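Alcohol dehydrogenase (Aeropyrum pernix, PDB 1H2B) probably catalyses the NAD(+)-dependent oxidation of alcohols to aldehydes or ketones, using a zinc ion as cofactor. Local coordinates at residues 37-42 against 140-145. Sequence-based numbering, arbitrary orientation.
Sequences RLEGRF and FMRTSH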
ATOM      1  N   ARG B  37      -0.418  10.951  42.021  1.00 18.62           N
ATOM      2  CA  ARG B  37       0.876  10.420  42.481  1.00 16.43           C
ATOM      3  C   ARG B  37       1.810  10.257  41.298  1.00 18.69           C
ATOM      4  O   ARG B  37       1.545   9.457  40.409  1.00 19.56           O
ATOM      5  CB  ARG B  37       0.715   9.065  43.125  1.00 19.73           C
ATOM      6  CG  ARG B  37      -0.069   9.153  44.419  1.00 22.50           C
ATOM      7  CD  ARG B  37       0.151   7.972  45.346  1.00 22.61           C
ATOM      8  NE  ARG B  37      -0.204   6.680  44.782  1.00 26.28           N
ATOM      9  CZ  ARG B  37      -1.423   6.151  44.801  1.00 21.97           C
ATOM     10  NH1 ARG B  37      -2.462   6.806  45.314  1.00 21.80           N
ATOM     11  NH2 ARG B  37      -1.613   4.937  44.319  1.00 27.61           N
ATOM     12  N   LEU B  38       2.932  10.970  41.347  1.00 19.42           N
ATOM     13  CA  LEU B  38       4.016  10.811  40.372  1.00 19.68           C
ATOM     14  C   LEU B  38       4.797   9.522  40.706  1.00 22.26           C
ATOM     15  O   LEU B  38       5.498   9.460  41.728  1.00 22.83           O
ATOM     16  CB  LEU B  38       4.913  12.050  40.458  1.00 20.70           C
ATOM     17  CG  LEU B  38       5.931  12.306  39.367  1.00 24.99           C
ATOM     18  CD1 LEU B  38       5.171  12.814  38.140  1.00 18.01           C
ATOM     19  CD2 LEU B  38       6.963  13.369  39.869  1.00 22.94           C
ATOM     20  N   GLU B  39       4.630   8.480  39.910  1.00 21.34           N
ATOM     21  CA  GLU B  39       5.227   7.163  40.182  1.00 22.39           C
ATOM     22  C   GLU B  39       5.220   6.280  38.948  1.00 26.32           C
ATOM     23  O   GLU B  39       4.291   6.345  38.112  1.00 25.78           O
ATOM     24  CB  GLU B  39       4.459   6.419  41.299  1.00 25.44           C
ATOM     25  CG  GLU B  39       2.986   6.148  40.969  1.00 23.56           C
ATOM     26  CD  GLU B  39       2.766   4.952  40.013  1.00 39.02           C
ATOM     27  OE1 GLU B  39       3.730   4.171  39.779  1.00 39.70           O
ATOM     28  OE2 GLU B  39       1.622   4.756  39.505  1.00 37.93           O
ATOM     29  N   GLY B  40       6.226   5.408  38.858  1.00 27.16           N
ATOM     30  CA  GLY B  40       6.270   4.427  37.790  1.00 28.17           C
ATOM     31  C   GLY B  40       6.153   5.044  36.416  1.00 25.94           C
ATOM     32  O   GLY B  40       6.900   5.977  36.063  1.00 26.34           O
ATOM     33  N   ARG B  41       5.185   4.538  35.647  1.00 23.86           N
ATOM     34  CA  ARG B  41       4.994   4.997  34.278  1.00 22.97           C
ATOM     35  C   ARG B  41       4.308   6.353  34.246  1.00 20.93           C
ATOM     36  O   ARG B  41       4.331   7.041  33.212  1.00 21.49           O
ATOM     37  CB  ARG B  41       4.170   4.001  33.462  1.00 25.44           C
ATOM     38  CG  ARG B  41       2.673   4.045  33.831  1.00 27.28           C
ATOM     39  CD  ARG B  41       1.842   2.872  33.332  1.00 39.11           C
ATOM     40  NE  ARG B  41       2.173   2.482  31.961  1.00 40.39           N
ATOM     41  CZ  ARG B  41       1.399   1.733  31.179  1.00 47.66           C
ATOM     42  NH1 ARG B  41       0.219   1.293  31.612  1.00 49.20           N
ATOM     43  NH2 ARG B  41       1.799   1.428  29.954  1.00 49.28           N
ATOM     44  N   PHE B  42       3.714   6.750  35.379  1.00 20.02           N
ATOM     45  CA  PHE B  42       3.130   8.075  35.469  1.00 19.30           C
ATOM     46  C   PHE B  42       4.176   9.067  35.885  1.00 18.90           C
ATOM     47  O   PHE B  42       4.258   9.473  37.054  1.00 22.11           O
ATOM     48  CB  PHE B  42       1.926   8.051  36.421  1.00 17.81           C
ATOM     49  CG  PHE B  42       0.841   7.157  35.929  1.00 18.86           C
ATOM     50  CD1 PHE B  42       0.671   5.893  36.491  1.00 21.72           C
ATOM     51  CD2 PHE B  42       0.014   7.568  34.884  1.00 19.89           C
ATOM     52  CE1 PHE B  42      -0.348   5.037  35.984  1.00 23.76           C
ATOM     53  CE2 PHE B  42      -0.976   6.732  34.373  1.00 21.54           C
ATOM     54  CZ  PHE B  42      -1.152   5.453  34.940  1.00 24.88           C
ATOM     55  N   PHE B 140      -5.433  18.782  38.028  1.00 15.73           N
ATOM     56  CA  PHE B 140      -4.174  18.123  37.653  1.00 18.06           C
ATOM     57  C   PHE B 140      -4.443  16.719  37.204  1.00 16.57           C
ATOM     58  O   PHE B 140      -5.422  16.070  37.649  1.00 18.52           O
ATOM     59  CB  PHE B 140      -3.172  18.048  38.829  1.00 15.55           C
ATOM     60  CG  PHE B 140      -2.741  19.402  39.357  1.00 16.98           C
ATOM     61  CD1 PHE B 140      -3.375  19.966  40.475  1.00 22.43           C
ATOM     62  CD2 PHE B 140      -1.742  20.100  38.734  1.00 19.06           C
ATOM     63  CE1 PHE B 140      -2.999  21.206  40.946  1.00 26.79           C
ATOM     64  CE2 PHE B 140      -1.336  21.353  39.204  1.00 21.78           C
ATOM     65  CZ  PHE B 140      -1.968  21.903  40.318  1.00 23.13           C
ATOM     66  N   MET B 141      -3.549  16.205  36.367  1.00 17.53           N
ATOM     67  CA  MET B 141      -3.683  14.830  35.898  1.00 15.15           C
ATOM     68  C   MET B 141      -2.309  14.252  35.640  1.00 15.79           C
ATOM     69  O   MET B 141      -1.459  14.919  35.083  1.00 15.87           O
ATOM     70  CB  MET B 141      -4.485  14.802  34.568  1.00 16.39           C
ATOM     71  CG  MET B 141      -4.837  13.387  34.163  1.00 18.11           C
ATOM     72  SD  MET B 141      -5.496  13.332  32.427  1.00 18.17           S
ATOM     73  CE  MET B 141      -3.914  12.958  31.585  1.00 19.55           C
ATOM     74  N   ARG B 142      -2.105  13.012  36.083  1.00 15.09           N
ATOM     75  CA  ARG B 142      -0.894  12.268  35.763  1.00 15.66           C
ATOM     76  C   ARG B 142      -0.980  11.530  34.431  1.00 16.76           C
ATOM     77  O   ARG B 142      -2.073  11.055  33.995  1.00 17.75           O
ATOM     78  CB  ARG B 142      -0.479  11.361  36.931  1.00 16.25           C
ATOM     79  CG  ARG B 142      -1.383  10.173  37.214  1.00 16.74           C
ATOM     80  CD  ARG B 142      -0.946   9.361  38.423  1.00 17.49           C
ATOM     81  NE  ARG B 142      -1.628   8.077  38.455  1.00 17.57           N
ATOM     82  CZ  ARG B 142      -1.197   7.034  39.170  1.00 18.89           C
ATOM     83  NH1 ARG B 142      -0.111   7.144  39.948  1.00 21.85           N
ATOM     84  NH2 ARG B 142      -1.866   5.873  39.152  1.00 22.52           N
ATOM     85  N   THR B 143       0.185  11.434  33.781  1.00 14.74           N
ATOM     86  CA  THR B 143       0.269  10.756  32.498  1.00 15.78           C
ATOM     87  C   THR B 143       1.698  10.292  32.292  1.00 17.52           C
ATOM     88  O   THR B 143       2.504  10.449  33.211  1.00 17.51           O
ATOM     89  CB  THR B 143      -0.260  11.691  31.374  1.00 17.56           C
ATOM     90  OG1 THR B 143      -0.294  10.941  30.162  1.00 19.25           O
ATOM     91  CG2 THR B 143       0.672  12.872  31.111  1.00 18.71           C
ATOM     92  N   SER B 144       2.011   9.785  31.089  1.00 16.98           N
ATOM     93  CA  SER B 144       3.374   9.340  30.736  1.00 15.84           C
ATOM     94  C   SER B 144       4.007  10.372  29.813  1.00 15.48           C
ATOM     95  O   SER B 144       3.355  10.992  28.982  1.00 16.41           O
ATOM     96  CB  SER B 144       3.342   8.015  30.005  1.00 19.09           C
ATOM     97  OG  SER B 144       4.631   7.734  29.417  1.00 19.60           O
ATOM     98  N   HIS B 145       5.329  10.570  29.945  1.00 15.92           N
ATOM     99  CA  HIS B 145       6.020  11.468  29.033  1.00 16.34           C
ATOM    100  C   HIS B 145       5.848  10.989  27.583  1.00 14.99           C
ATOM    101  O   HIS B 145       5.889  11.830  26.677  1.00 16.68           O
ATOM    102  CB  HIS B 145       7.543  11.568  29.374  1.00 16.12           C
ATOM    103  CG  HIS B 145       8.318  10.352  28.999  1.00 18.85           C
ATOM    104  ND1 HIS B 145       8.467   9.273  29.839  1.00 22.45           N
ATOM    105  CD2 HIS B 145       8.969  10.023  27.850  1.00 21.03           C
ATOM    106  CE1 HIS B 145       9.163   8.327  29.230  1.00 26.82           C
ATOM    107  NE2 HIS B 145       9.491   8.764  28.030  1.00 23.04           N
TER
HETATM  108  O   HOH W   1       6.175   6.657  31.264  1.00 26.25           O
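R142 rises from strand 140-143 of the GroES-like domain and lays its guanidinium flat on the ring of F42, which closes a type II' beta turn running from E39. The two planes are only 9° apart and CZ of R142 stands 4.0 Å from the F42 ring centroid, a stacked cation-pi pair; NE lies toward the rim of the ring. From CG to NE the R142 chain is extended, which carries the guanidinium past the F42 CB to the loop backbone. There NH1 of R142 donates to R37 O at 2.9 Å, nearly straight, on a lone pair in the carbonyl plane. E39 bends back at chi2 (78°) and brings OE2 to R142 NH1 at 3.0 Å, a salt bridge whose hydrogen bond is weak. A leucine in place of R142 would probably leave the E39 carboxylate without this countercharge and R37 O without this donor, and take the flat cation from the F42 ring. CG of R41 lies over the rim of the opposite face, while R41 NH1 makes a salt bridge to E127, the side chain about 6 Å from the zinc ion held by D109, C112 and C115. S144 OG, hydrogen-bonded to R146 N, also donates to a water at 2.6 Å, which in turn donates to R41 O at 2.7 Å.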